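PDB 3JQR: ferredoxin NADP reductase from Plasmodium falciparum, which passes electrons between ferredoxin and NADP(H) through a bound FAD in the apicoplast, and may serve the terminal step of isoprenoid precursor synthesis there. Local coordinates for residues C18-K23 against D149-T154; N25-N30 against S222-N227; V35-I40 against N113-I118; G51-I56 against L102-S107. The protein carries 1 engineered substitution. One frame throughout, in Å; residues are numbered along the deposited sequence.

Contact 1. Residues C18-K23 against D149-T154; sequences CKIVDK and DDIYLT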
# COMPACT_ATOMS: atom_id res chain seq x y z
N CYS A 18 -7.23 -16.95 -22.00
CA CYS A 18 -8.36 -16.12 -22.42
C CYS A 18 -7.98 -15.15 -23.52
O CYS A 18 -6.82 -15.07 -23.93
CB CYS A 18 -8.92 -15.33 -21.23
SG CYS A 18 -9.40 -16.35 -19.83
N LYS A 19 -8.96 -14.40 -23.99
CA LYS A 19 -8.77 -13.49 -25.10
C LYS A 19 -9.40 -12.14 -24.75
O LYS A 19 -10.46 -12.08 -24.13
CB LYS A 19 -9.43 -14.07 -26.35
CG LYS A 19 -8.77 -13.68 -27.67
CD LYS A 19 -8.94 -14.81 -28.69
CE LYS A 19 -8.64 -14.35 -30.10
NZ LYS A 19 -9.73 -13.50 -30.66
N ILE A 20 -8.72 -11.07 -25.14
CA ILE A 20 -9.24 -9.72 -24.96
C ILE A 20 -10.14 -9.38 -26.14
O ILE A 20 -9.71 -9.43 -27.29
CB ILE A 20 -8.10 -8.69 -24.91
CG1 ILE A 20 -7.24 -8.91 -23.66
CG2 ILE A 20 -8.66 -7.27 -24.92
CD1 ILE A 20 -7.92 -8.52 -22.37
N VAL A 21 -11.40 -9.04 -25.86
CA VAL A 21 -12.33 -8.64 -26.91
C VAL A 21 -12.49 -7.12 -26.97
O VAL A 21 -12.70 -6.55 -28.03
CB VAL A 21 -13.71 -9.30 -26.76
CG1 VAL A 21 -13.70 -10.70 -27.35
CG2 VAL A 21 -14.14 -9.32 -25.31
N ASP A 22 -12.39 -6.47 -25.81
CA ASP A 22 -12.51 -5.02 -25.78
C ASP A 22 -11.56 -4.38 -24.78
O ASP A 22 -11.30 -4.93 -23.71
CB ASP A 22 -13.96 -4.61 -25.47
CG ASP A 22 -14.39 -3.38 -26.25
OD1 ASP A 22 -13.58 -2.86 -27.05
OD2 ASP A 22 -15.54 -2.93 -26.06
N LYS A 23 -11.04 -3.22 -25.15
CA LYS A 23 -10.24 -2.41 -24.25
C LYS A 23 -10.64 -0.95 -24.42
O LYS A 23 -10.32 -0.33 -25.44
CB LYS A 23 -8.75 -2.60 -24.52
CG LYS A 23 -7.83 -1.82 -23.59
CD LYS A 23 -6.38 -2.14 -23.88
CE LYS A 23 -5.44 -1.22 -23.13
NZ LYS A 23 -4.05 -1.32 -23.67
N ASP A 149 -5.59 -10.18 -28.03
CA ASP A 149 -4.36 -10.71 -27.46
C ASP A 149 -4.69 -11.74 -26.39
O ASP A 149 -5.69 -11.61 -25.69
CB ASP A 149 -3.50 -9.59 -26.88
CG ASP A 149 -3.07 -8.59 -27.93
OD1 ASP A 149 -3.44 -8.76 -29.11
OD2 ASP A 149 -2.35 -7.63 -27.57
N ASP A 150 -3.86 -12.76 -26.26
CA ASP A 150 -4.07 -13.76 -25.22
C ASP A 150 -3.80 -13.15 -23.86
O ASP A 150 -2.97 -12.25 -23.72
CB ASP A 150 -3.16 -14.97 -25.44
CG ASP A 150 -3.58 -15.81 -26.64
OD1 ASP A 150 -4.64 -15.52 -27.23
OD2 ASP A 150 -2.85 -16.76 -26.98
N ILE A 151 -4.53 -13.63 -22.85
CA ILE A 151 -4.33 -13.19 -21.48
C ILE A 151 -4.62 -14.36 -20.57
O ILE A 151 -5.56 -15.12 -20.80
CB ILE A 151 -5.25 -12.00 -21.14
CG1 ILE A 151 -4.82 -11.35 -19.83
CG2 ILE A 151 -6.71 -12.45 -21.08
CD1 ILE A 151 -5.46 -10.00 -19.57
N TYR A 152 -3.81 -14.53 -19.53
CA TYR A 152 -3.90 -15.72 -18.70
C TYR A 152 -4.34 -15.41 -17.27
O TYR A 152 -3.76 -14.56 -16.60
CB TYR A 152 -2.57 -16.48 -18.72
CG TYR A 152 -2.22 -16.96 -20.11
CD1 TYR A 152 -1.67 -16.10 -21.05
CD2 TYR A 152 -2.46 -18.28 -20.49
CE1 TYR A 152 -1.36 -16.54 -22.32
CE2 TYR A 152 -2.15 -18.73 -21.76
CZ TYR A 152 -1.60 -17.85 -22.68
OH TYR A 152 -1.28 -18.28 -23.94
N LEU A 153 -5.38 -16.11 -16.83
CA LEU A 153 -6.03 -15.78 -15.56
C LEU A 153 -5.92 -16.88 -14.52
O LEU A 153 -5.98 -18.07 -14.83
CB LEU A 153 -7.50 -15.43 -15.80
CG LEU A 153 -7.78 -14.15 -16.58
CD1 LEU A 153 -9.27 -14.01 -16.86
CD2 LEU A 153 -7.28 -12.94 -15.81
N THR A 154 -5.77 -16.46 -13.26
CA THR A 154 -5.82 -17.35 -12.12
C THR A 154 -7.06 -16.97 -11.31
O THR A 154 -7.48 -15.82 -11.34
CB THR A 154 -4.58 -17.18 -11.23
OG1 THR A 154 -4.67 -15.95 -10.50
CG2 THR A 154 -3.31 -17.17 -12.07

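Contact 2. Residues N25-N30 against S222-N227; sequences NLVRPN and SILYLN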
# COMPACT_ATOMS: atom_id res chain seq x y z
N ASN A 25 -11.00 3.01 -22.55
CA ASN A 25 -10.68 3.97 -21.51
C ASN A 25 -11.94 4.29 -20.71
O ASN A 25 -12.97 4.64 -21.28
CB ASN A 25 -10.13 5.24 -22.16
CG ASN A 25 -9.26 6.06 -21.22
OD1 ASN A 25 -8.35 5.54 -20.58
ND2 ASN A 25 -9.55 7.35 -21.15
N LEU A 26 -11.86 4.17 -19.39
CA LEU A 26 -13.03 4.37 -18.53
C LEU A 26 -13.25 5.81 -18.07
O LEU A 26 -14.33 6.16 -17.60
CB LEU A 26 -12.95 3.46 -17.30
CG LEU A 26 -13.57 2.07 -17.45
CD1 LEU A 26 -13.53 1.34 -16.12
CD2 LEU A 26 -15.00 2.20 -17.95
N VAL A 27 -12.22 6.65 -18.21
CA VAL A 27 -12.31 8.03 -17.73
C VAL A 27 -12.47 9.01 -18.89
O VAL A 27 -12.09 8.72 -20.02
CB VAL A 27 -11.07 8.41 -16.89
CG1 VAL A 27 -10.99 7.55 -15.64
CG2 VAL A 27 -9.80 8.29 -17.71
N ARG A 28 -13.06 10.17 -18.59
CA ARG A 28 -13.21 11.24 -19.58
C ARG A 28 -11.96 12.12 -19.59
O ARG A 28 -11.09 11.98 -18.73
CB ARG A 28 -14.48 12.06 -19.30
CG ARG A 28 -15.79 11.41 -19.78
CD ARG A 28 -16.15 10.14 -18.99
NE ARG A 28 -16.47 10.42 -17.60
CZ ARG A 28 -16.55 9.49 -16.65
NH1 ARG A 28 -16.34 8.22 -16.95
NH2 ARG A 28 -16.85 9.84 -15.40
N PRO A 29 -11.85 13.03 -20.58
CA PRO A 29 -10.59 13.74 -20.82
C PRO A 29 -10.02 14.57 -19.66
O PRO A 29 -8.82 14.79 -19.61
CB PRO A 29 -10.92 14.65 -22.01
CG PRO A 29 -12.06 13.98 -22.69
CD PRO A 29 -12.88 13.37 -21.58
N ASN A 30 -10.87 15.04 -18.75
CA ASN A 30 -10.37 15.88 -17.65
C ASN A 30 -9.80 15.07 -16.48
O ASN A 30 -9.34 15.64 -15.49
CB ASN A 30 -11.45 16.85 -17.17
CG ASN A 30 -11.56 18.08 -18.05
OD1 ASN A 30 -12.63 18.42 -18.55
ND2 ASN A 30 -10.43 18.76 -18.26
N SER A 222 -13.40 11.31 -13.46
CA SER A 222 -12.65 10.17 -12.94
C SER A 222 -13.56 9.08 -12.38
O SER A 222 -13.09 8.03 -11.95
CB SER A 222 -11.66 10.62 -11.86
OG SER A 222 -10.68 11.49 -12.40
N ILE A 223 -14.86 9.34 -12.36
CA ILE A 223 -15.83 8.35 -11.90
C ILE A 223 -15.85 7.15 -12.85
O ILE A 223 -16.22 7.28 -14.01
CB ILE A 223 -17.25 8.94 -11.81
CG1 ILE A 223 -17.26 10.14 -10.86
CG2 ILE A 223 -18.24 7.87 -11.34
CD1 ILE A 223 -18.61 10.82 -10.75
N LEU A 224 -15.43 5.99 -12.36
CA LEU A 224 -15.44 4.79 -13.18
C LEU A 224 -16.84 4.20 -13.26
O LEU A 224 -17.62 4.31 -12.31
CB LEU A 224 -14.46 3.76 -12.62
CG LEU A 224 -13.05 4.30 -12.34
CD1 LEU A 224 -12.20 3.24 -11.66
CD2 LEU A 224 -12.40 4.81 -13.62
N TYR A 225 -17.16 3.60 -14.40
CA TYR A 225 -18.47 3.02 -14.63
C TYR A 225 -19.59 4.02 -14.38
O TYR A 225 -20.65 3.66 -13.86
CB TYR A 225 -18.66 1.75 -13.79
CG TYR A 225 -17.73 0.63 -14.20
CD1 TYR A 225 -17.92 -0.05 -15.39
CD2 TYR A 225 -16.66 0.26 -13.40
CE1 TYR A 225 -17.07 -1.07 -15.78
CE2 TYR A 225 -15.80 -0.76 -13.77
CZ TYR A 225 -16.01 -1.42 -14.97
OH TYR A 225 -15.17 -2.44 -15.35
N LEU A 226 -19.36 5.27 -14.76
CA LEU A 226 -20.37 6.31 -14.58
C LEU A 226 -21.70 5.94 -15.24
O LEU A 226 -22.76 6.14 -14.66
CB LEU A 226 -19.86 7.65 -15.12
CG LEU A 226 -20.81 8.84 -14.91
CD1 LEU A 226 -21.17 9.00 -13.44
CD2 LEU A 226 -20.20 10.12 -15.47
N ASN A 227 -21.63 5.39 -16.45
CA ASN A 227 -22.83 4.96 -17.18
C ASN A 227 -23.68 3.95 -16.41
O ASN A 227 -24.89 4.10 -16.31
CB ASN A 227 -22.45 4.38 -18.54
CG ASN A 227 -21.90 5.42 -19.49
OD1 ASN A 227 -21.53 5.12 -20.63
ND2 ASN A 227 -21.85 6.67 -19.03
O HOH W 1 -16.82 5.12 -16.40

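Contact 3. Residues V35-I40 against N113-I118; sequences VYHLEI and NLSVAI. With FAD (flavin-adenine dinucleotide), chain B.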
# COMPACT_ATOMS: atom_id res chain seq x y z
N VAL A 35 -7.21 4.72 -17.03
CA VAL A 35 -7.87 3.50 -16.58
C VAL A 35 -8.55 2.78 -17.74
O VAL A 35 -9.20 3.41 -18.57
CB VAL A 35 -8.92 3.79 -15.50
CG1 VAL A 35 -9.40 2.50 -14.86
CG2 VAL A 35 -8.35 4.73 -14.44
N TYR A 36 -8.40 1.46 -17.78
CA TYR A 36 -8.98 0.69 -18.87
C TYR A 36 -9.97 -0.36 -18.40
O TYR A 36 -9.71 -1.12 -17.46
CB TYR A 36 -7.88 0.01 -19.70
CG TYR A 36 -7.02 0.97 -20.49
CD1 TYR A 36 -5.72 1.23 -20.10
CD2 TYR A 36 -7.52 1.61 -21.62
CE1 TYR A 36 -4.92 2.10 -20.82
CE2 TYR A 36 -6.73 2.49 -22.34
CZ TYR A 36 -5.43 2.73 -21.93
OH TYR A 36 -4.63 3.60 -22.64
N HIS A 37 -11.11 -0.39 -19.07
CA HIS A 37 -12.04 -1.50 -18.96
C HIS A 37 -11.59 -2.57 -19.94
O HIS A 37 -11.32 -2.28 -21.11
CB HIS A 37 -13.45 -1.03 -19.29
CG HIS A 37 -14.47 -2.13 -19.28
ND1 HIS A 37 -14.91 -2.72 -18.11
CD2 HIS A 37 -15.13 -2.74 -20.28
CE1 HIS A 37 -15.80 -3.65 -18.40
NE2 HIS A 37 -15.96 -3.68 -19.71
N LEU A 38 -11.49 -3.81 -19.47
CA LEU A 38 -11.11 -4.92 -20.33
C LEU A 38 -12.24 -5.92 -20.45
O LEU A 38 -12.76 -6.41 -19.44
CB LEU A 38 -9.85 -5.61 -19.80
CG LEU A 38 -8.58 -4.76 -19.71
CD1 LEU A 38 -7.42 -5.59 -19.18
CD2 LEU A 38 -8.24 -4.17 -21.07
N GLU A 39 -12.62 -6.23 -21.68
CA GLU A 39 -13.64 -7.23 -21.95
C GLU A 39 -12.96 -8.56 -22.25
O GLU A 39 -12.35 -8.72 -23.31
CB GLU A 39 -14.49 -6.80 -23.14
CG GLU A 39 -14.97 -5.35 -23.07
CD GLU A 39 -16.49 -5.24 -22.94
OE1 GLU A 39 -17.18 -5.41 -23.97
OE2 GLU A 39 -16.98 -4.95 -21.83
N ILE A 40 -13.05 -9.50 -21.32
CA ILE A 40 -12.31 -10.75 -21.46
C ILE A 40 -13.18 -11.96 -21.76
O ILE A 40 -14.14 -12.25 -21.05
CB ILE A 40 -11.46 -11.05 -20.21
CG1 ILE A 40 -10.53 -9.87 -19.91
CG2 ILE A 40 -10.66 -12.33 -20.40
CD1 ILE A 40 -9.67 -10.07 -18.68
N ASN A 113 -18.97 -12.84 -21.26
CA ASN A 113 -17.60 -12.50 -20.90
C ASN A 113 -17.52 -12.02 -19.45
O ASN A 113 -18.55 -11.74 -18.83
CB ASN A 113 -17.07 -11.39 -21.81
CG ASN A 113 -17.21 -11.73 -23.28
OD1 ASN A 113 -16.74 -12.77 -23.74
ND2 ASN A 113 -17.85 -10.84 -24.03
N LEU A 114 -16.31 -11.91 -18.92
CA LEU A 114 -16.11 -11.23 -17.65
C LEU A 114 -15.39 -9.92 -17.91
O LEU A 114 -14.81 -9.73 -18.99
CB LEU A 114 -15.35 -12.10 -16.65
CG LEU A 114 -13.87 -12.43 -16.90
CD1 LEU A 114 -12.99 -11.24 -16.54
CD2 LEU A 114 -13.48 -13.65 -16.09
N SER A 115 -15.43 -9.00 -16.96
CA SER A 115 -14.72 -7.74 -17.14
C SER A 115 -13.94 -7.29 -15.91
O SER A 115 -14.11 -7.82 -14.81
CB SER A 115 -15.66 -6.63 -17.63
OG SER A 115 -16.59 -6.26 -16.63
N VAL A 116 -13.10 -6.29 -16.13
CA VAL A 116 -12.12 -5.87 -15.15
C VAL A 116 -11.75 -4.41 -15.43
O VAL A 116 -11.76 -3.97 -16.58
CB VAL A 116 -10.87 -6.79 -15.23
CG1 VAL A 116 -9.59 -5.97 -15.37
CG2 VAL A 116 -10.81 -7.74 -14.04
N ALA A 117 -11.45 -3.67 -14.37
CA ALA A 117 -11.07 -2.26 -14.50
C ALA A 117 -9.67 -2.03 -13.92
O ALA A 117 -9.44 -2.25 -12.74
CB ALA A 117 -12.09 -1.36 -13.82
N ILE A 118 -8.75 -1.56 -14.76
CA ILE A 118 -7.35 -1.48 -14.37
C ILE A 118 -6.74 -0.08 -14.50
O ILE A 118 -6.63 0.46 -15.60
CB ILE A 118 -6.49 -2.48 -15.17
CG1 ILE A 118 -7.04 -3.90 -15.00
CG2 ILE A 118 -5.03 -2.41 -14.74
CD1 ILE A 118 -6.25 -4.95 -15.74
PA FAD B . 3.89 -2.80 -9.34
O1A FAD B . 3.38 -3.92 -8.52
O2A FAD B . 5.04 -3.03 -10.24
O5B FAD B . 4.24 -1.58 -8.37
C5B FAD B . 3.21 -0.98 -7.58
C4B FAD B . 3.69 -0.70 -6.15
O4B FAD B . 4.13 -1.93 -5.51
C3B FAD B . 4.93 0.20 -6.21
O3B FAD B . 4.52 1.57 -6.19
C2B FAD B . 5.63 -0.15 -4.91
O2B FAD B . 5.03 0.57 -3.83
C1B FAD B . 5.35 -1.65 -4.75
N9A FAD B . 6.46 -2.49 -5.30
C8A FAD B . 6.95 -2.44 -6.54
N7A FAD B . 7.92 -3.34 -6.67
C5A FAD B . 8.05 -3.97 -5.50
C6A FAD B . 8.89 -4.98 -5.05
N6A FAD B . 9.79 -5.52 -5.86
N1A FAD B . 8.76 -5.40 -3.78
C2A FAD B . 7.86 -4.87 -2.97
N3A FAD B . 7.05 -3.90 -3.38
C4A FAD B . 7.12 -3.43 -4.63
N1 FAD B . -6.00 -2.46 -9.26
C2 FAD B . -6.81 -1.92 -10.26
O2 FAD B . -6.38 -1.06 -11.03
N3 FAD B . -8.13 -2.37 -10.39
C4 FAD B . -8.63 -3.34 -9.53
O4 FAD B . -9.79 -3.73 -9.65
C4X FAD B . -7.83 -3.88 -8.52
N5 FAD B . -8.34 -4.86 -7.65
C5X FAD B . -7.54 -5.36 -6.61
C6 FAD B . -8.05 -6.29 -5.71
C7 FAD B . -7.24 -6.79 -4.69
C7M FAD B . -7.80 -7.80 -3.69
C8 FAD B . -5.92 -6.35 -4.57
C8M FAD B . -5.02 -6.88 -3.45
C9 FAD B . -5.42 -5.42 -5.47
C9A FAD B . -6.23 -4.93 -6.49
N10 FAD B . -5.71 -4.00 -7.39
C10 FAD B . -6.52 -3.44 -8.39
C1' FAD B . -4.29 -3.64 -7.32
C2' FAD B . -3.62 -4.22 -8.55
O2' FAD B . -3.04 -5.48 -8.21
C3' FAD B . -2.54 -3.26 -9.06
O3' FAD B . -2.54 -3.22 -10.49
C4' FAD B . -1.19 -3.74 -8.58
O4' FAD B . -1.17 -3.72 -7.15
C5' FAD B . -0.07 -2.89 -9.17
O5' FAD B . 0.76 -3.71 -9.98
P FAD B . 1.71 -3.07 -11.11
O1P FAD B . 2.49 -4.17 -11.72
O2P FAD B . 0.94 -2.17 -11.97
O3P FAD B . 2.70 -2.17 -10.21

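Contact 4. Residues G51-I56 against L102-S107; sequences GHTCGI and LYSISS. With FAD (flavin-adenine dinucleotide), chain B.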
# COMPACT_ATOMS: atom_id res chain seq x y z
N GLY A 51 -18.07 -10.14 -6.67
CA GLY A 51 -17.20 -9.73 -5.57
C GLY A 51 -15.84 -10.40 -5.60
O GLY A 51 -14.93 -10.01 -4.87
N HIS A 52 -15.69 -11.42 -6.44
CA HIS A 52 -14.40 -12.11 -6.56
C HIS A 52 -13.40 -11.31 -7.38
O HIS A 52 -13.78 -10.42 -8.14
CB HIS A 52 -14.57 -13.50 -7.18
CG HIS A 52 -14.94 -14.56 -6.20
ND1 HIS A 52 -15.71 -15.65 -6.53
CD2 HIS A 52 -14.66 -14.68 -4.88
CE1 HIS A 52 -15.89 -16.41 -5.46
NE2 HIS A 52 -15.26 -15.85 -4.45
N THR A 53 -12.13 -11.63 -7.19
CA THR A 53 -11.09 -11.05 -8.02
C THR A 53 -10.53 -12.13 -8.93
O THR A 53 -10.77 -13.32 -8.72
CB THR A 53 -9.96 -10.44 -7.16
OG1 THR A 53 -9.28 -11.49 -6.45
CG2 THR A 53 -10.53 -9.45 -6.16
N CYS A 54 -9.79 -11.72 -9.95
CA CYS A 54 -9.09 -12.65 -10.80
C CYS A 54 -7.64 -12.22 -10.88
O CYS A 54 -7.34 -11.03 -10.80
CB CYS A 54 -9.71 -12.68 -12.20
SG CYS A 54 -9.26 -11.26 -13.25
N GLY A 55 -6.74 -13.18 -11.02
CA GLY A 55 -5.34 -12.86 -11.16
C GLY A 55 -4.96 -12.82 -12.63
O GLY A 55 -5.29 -13.73 -13.39
N ILE A 56 -4.27 -11.76 -13.02
CA ILE A 56 -3.70 -11.67 -14.35
C ILE A 56 -2.20 -11.88 -14.26
O ILE A 56 -1.52 -11.22 -13.48
CB ILE A 56 -3.98 -10.29 -14.98
CG1 ILE A 56 -5.48 -10.10 -15.21
CG2 ILE A 56 -3.21 -10.12 -16.28
CD1 ILE A 56 -5.85 -8.76 -15.81
N LEU A 102 -4.02 -9.05 -8.75
CA LEU A 102 -5.46 -9.27 -8.61
C LEU A 102 -6.28 -8.07 -9.07
O LEU A 102 -5.92 -6.92 -8.82
CB LEU A 102 -5.82 -9.60 -7.17
CG LEU A 102 -5.16 -10.81 -6.51
CD1 LEU A 102 -5.34 -10.74 -5.00
CD2 LEU A 102 -5.72 -12.10 -7.05
N TYR A 103 -7.40 -8.35 -9.74
CA TYR A 103 -8.32 -7.31 -10.19
C TYR A 103 -9.76 -7.72 -9.96
O TYR A 103 -10.17 -8.81 -10.37
CB TYR A 103 -8.05 -6.99 -11.67
CG TYR A 103 -6.64 -6.50 -11.86
CD1 TYR A 103 -5.64 -7.33 -12.34
CD2 TYR A 103 -6.29 -5.20 -11.51
CE1 TYR A 103 -4.35 -6.88 -12.50
CE2 TYR A 103 -5.00 -4.74 -11.66
CZ TYR A 103 -4.03 -5.58 -12.15
OH TYR A 103 -2.75 -5.11 -12.30
N SER A 104 -10.52 -6.87 -9.30
CA SER A 104 -11.92 -7.17 -9.00
C SER A 104 -12.70 -7.28 -10.30
O SER A 104 -12.54 -6.46 -11.21
CB SER A 104 -12.54 -6.09 -8.12
OG SER A 104 -11.82 -5.93 -6.91
N ILE A 105 -13.54 -8.30 -10.40
CA ILE A 105 -14.36 -8.47 -11.59
C ILE A 105 -15.58 -7.56 -11.52
O ILE A 105 -16.29 -7.55 -10.51
CB ILE A 105 -14.76 -9.94 -11.79
CG1 ILE A 105 -13.51 -10.78 -12.04
CG2 ILE A 105 -15.72 -10.06 -12.95
CD1 ILE A 105 -13.62 -12.21 -11.57
N SER A 106 -15.81 -6.79 -12.58
CA SER A 106 -16.88 -5.80 -12.62
C SER A 106 -18.12 -6.27 -13.40
O SER A 106 -19.15 -5.58 -13.42
CB SER A 106 -16.37 -4.48 -13.21
OG SER A 106 -15.99 -4.64 -14.56
N SER A 107 -18.01 -7.43 -14.05
CA SER A 107 -19.15 -8.05 -14.71
C SER A 107 -19.87 -8.98 -13.74
O SER A 107 -19.36 -9.26 -12.66
CB SER A 107 -18.67 -8.87 -15.91
OG SER A 107 -17.75 -9.87 -15.49
PA FAD B . 3.89 -2.80 -9.34
O1A FAD B . 3.38 -3.92 -8.52
O2A FAD B . 5.04 -3.03 -10.24
O5B FAD B . 4.24 -1.58 -8.37
C5B FAD B . 3.21 -0.98 -7.58
C4B FAD B . 3.69 -0.70 -6.15
O4B FAD B . 4.13 -1.93 -5.51
C3B FAD B . 4.93 0.20 -6.21
O3B FAD B . 4.52 1.57 -6.19
C2B FAD B . 5.63 -0.15 -4.91
O2B FAD B . 5.03 0.57 -3.83
C1B FAD B . 5.35 -1.65 -4.75
N9A FAD B . 6.46 -2.49 -5.30
C8A FAD B . 6.95 -2.44 -6.54
N7A FAD B . 7.92 -3.34 -6.67
C5A FAD B . 8.05 -3.97 -5.50
C6A FAD B . 8.89 -4.98 -5.05
N6A FAD B . 9.79 -5.52 -5.86
N1A FAD B . 8.76 -5.40 -3.78
C2A FAD B . 7.86 -4.87 -2.97
N3A FAD B . 7.05 -3.90 -3.38
C4A FAD B . 7.12 -3.43 -4.63
N1 FAD B . -6.00 -2.46 -9.26
C2 FAD B . -6.81 -1.92 -10.26
O2 FAD B . -6.38 -1.06 -11.03
N3 FAD B . -8.13 -2.37 -10.39
C4 FAD B . -8.63 -3.34 -9.53
O4 FAD B . -9.79 -3.73 -9.65
C4X FAD B . -7.83 -3.88 -8.52
N5 FAD B . -8.34 -4.86 -7.65
C5X FAD B . -7.54 -5.36 -6.61
C6 FAD B . -8.05 -6.29 -5.71
C7 FAD B . -7.24 -6.79 -4.69
C7M FAD B . -7.80 -7.80 -3.69
C8 FAD B . -5.92 -6.35 -4.57
C8M FAD B . -5.02 -6.88 -3.45
C9 FAD B . -5.42 -5.42 -5.47
C9A FAD B . -6.23 -4.93 -6.49
N10 FAD B . -5.71 -4.00 -7.39
C10 FAD B . -6.52 -3.44 -8.39
C1' FAD B . -4.29 -3.64 -7.32
C2' FAD B . -3.62 -4.22 -8.55
O2' FAD B . -3.04 -5.48 -8.21
C3' FAD B . -2.54 -3.26 -9.06
O3' FAD B . -2.54 -3.22 -10.49
C4' FAD B . -1.19 -3.74 -8.58
O4' FAD B . -1.17 -3.72 -7.15
C5' FAD B . -0.07 -2.89 -9.17
O5' FAD B . 0.76 -3.71 -9.98
P FAD B . 1.71 -3.07 -11.11
O1P FAD B . 2.49 -4.17 -11.72
O2P FAD B . 0.94 -2.17 -11.97
O3P FAD B . 2.70 -2.17 -10.21
O HOH W 2 -13.19 -7.64 -5.18

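Contact 1. Residues C18-K23 against D149-T154
C18 and I151 face each other as an antiparallel hydrogen-bonded pair. C18 N donates to I151 O at 2.8 Å. I151 N returns a bond to C18 O at 2.9 Å. A third bond, I20 N to D149 O at 3.1 Å, extends the pairing. C18 and I151 put their side chains on one face of the sheet, where C18 CB lies against I151 CG2 at 3.6 Å. The thiol of C18 stands anti to its carbonyl carbon (chi1 -56°), and from there SG meets L153 CD1 at 3.8 Å. I151 holds CG1 anti to its backbone N (chi1 -167°). That branch carries CD1 to I20 CD1, 4.0 Å away, and the two side chains cross at a slant. K19 and D150 share the other face, but the amine of K19 bonds to N148. I40 and I56 extend the apolar face from the flanking strands. Strands 16-25 and 150-157 are neighbours in the antiparallel beta barrel of the FAD-binding domain, as in other ferredoxin-NADP reductases.

Contact 2. Residues N25-N30 against S222-N227
Both terminal nitrogens of R28 hydrogen-bond to one oxygen, I223 O. R28 NH1 lies 3.1 Å from I223 O, nearly in line with the C=O bond. R28 NH2 lies 3.0 Å from I223 O, in the carbonyl plane and on a lone pair. The oxygen itself sits close to the guanidinium plane, and this double hold limits rotation of the group. The arginine chain is folded to get there: it bends at both chi2 (68°) and chi3 (66°). L226 has CG anti to its backbone N (chi1 -177°), which carries CD2 over one face of the guanidinium, 3.4 Å from R28 NH2. NH2 also makes a weak bond to E220 O. A water donates to L26 O and I223 O and accepts from L226 N at the start of the helix.

L26, V27, L224 and the Y225 ring make the apolar part of the contact. L26 CD1 sits over one face of the Y225 ring, 4.1 Å from its centroid, in a CH-pi contact; the Y225 hydroxyl bonds to S106 and H37. The V27 and L224 side chains run alongside each other, with V27 CG1 3.7 Å from L224 CD2.

The loop after strand 16-25, from the FAD-binding domain, thus packs on the turn before helix 226-235 of the NADP-binding domain. I223 leans on strands 211-217 and 240-246, while L26 and V27 reach H37 and V35 of strand 35-41.

Contact 3. Residues V35-I40 against N113-I118
Strands 35-40 and 114-118 run antiparallel, 167° between their directions, with hydrogen-bonded pairs at Y36-I118, L38-V116 and I40-L114, the V116 N to L38 O bond being weak. The even-numbered residues turn to one face. There L38 CD1 meets I118 CD1 at 3.7 Å, one side chain lying aslant the other. I40 and L114 lie alongside each other, with I40 CB 4.0 Å from L114 CD1. L114 holds CG between its backbone N and carbonyl carbon (chi1 69°), which leaves CD1 facing I40. C54, I56 and Y103 continue this apolar layer.

The pair belongs to the antiparallel barrel of the FAD-binding domain, with strand 114-119 outermost in the six-strand order. A117 O accepts from FAD N3 at 2.7 Å, one of the bonds that hold the pyrimidine end of the isoalloxazine. I118 CA lies 3.5 Å from FAD O2.

H37, S115 and E39 are on the opposite face from L38. With CG anti to the backbone N (chi1 177°), the H37 ring leans along the strand toward E39, and H37 NE2 donates to E39 OE2 at 2.7 Å. The oxygen is close to the ring plane and is met on its anti side. ND1 is bonded to the hydroxyl of Y225. Both ring nitrogens have a partner, which would hold the ring's orientation. S115 OG pairs with the hydroxyl of S106.

Contact 4. Residues G51-I56 against L102-S107
Y103 and C54 pair through their backbones: Y103 N bonds to C54 O at 2.9 Å, and C54 N bonds to Y103 O at 3.0 Å. Y103 CB stands 4.2 Å from C54 O. At the ring, Y103 CD1 meets I56 CD1 at 3.8 Å, the two side chains crossing at about a right angle. Y103 CE1 also lies near I56 CD1. On the other flank the Y103 edge points at the face of the flavin pyrimidine, with Y103 CD2 3.5 Å from FAD C2. Y103 CE2 is 3.1 Å from FAD O3', and CZ lies near it too. The tip, Y103 OH, is hydrogen-bonded to FAD O3' at 2.6 Å. S104 N donates to FAD O4 at 3.2 Å. S104 OG bonds to a water that in turn donates to G51 O. L102 packs on the flavin methyl end. Y103 and S104 belong to the family's R-x-Y-S segment, here R101 to S104. The S104 amide, at O4 and more weakly at N5, would be expected to favour negative charge gathering on the flavin during reduction.

How the contacts relate
From the N terminus, strand 16-25 supplies the first half of contact 1, and the loop after it that of contact 2. Strand 35-41 then opens contact 3 and strand 53-56 opens contact 4. The closures come in a different order. Residues 102-107 close contact 4, and 113-118 close contact 3 around it. Residues 149-154 next close contact 1, which encloses both. Contact 2 closes last, at 222-227. It also encloses contacts 3 and 4 but crosses contact 1. Contacts 1, 3 and 4 lie within the FAD barrel, and contact 2 ties it to the NADP-binding domain. The Y225 hydroxyl of contact 2 meets H37 of contact 3 and S106 of contact 4. Contacts 3 and 4 both touch the FAD.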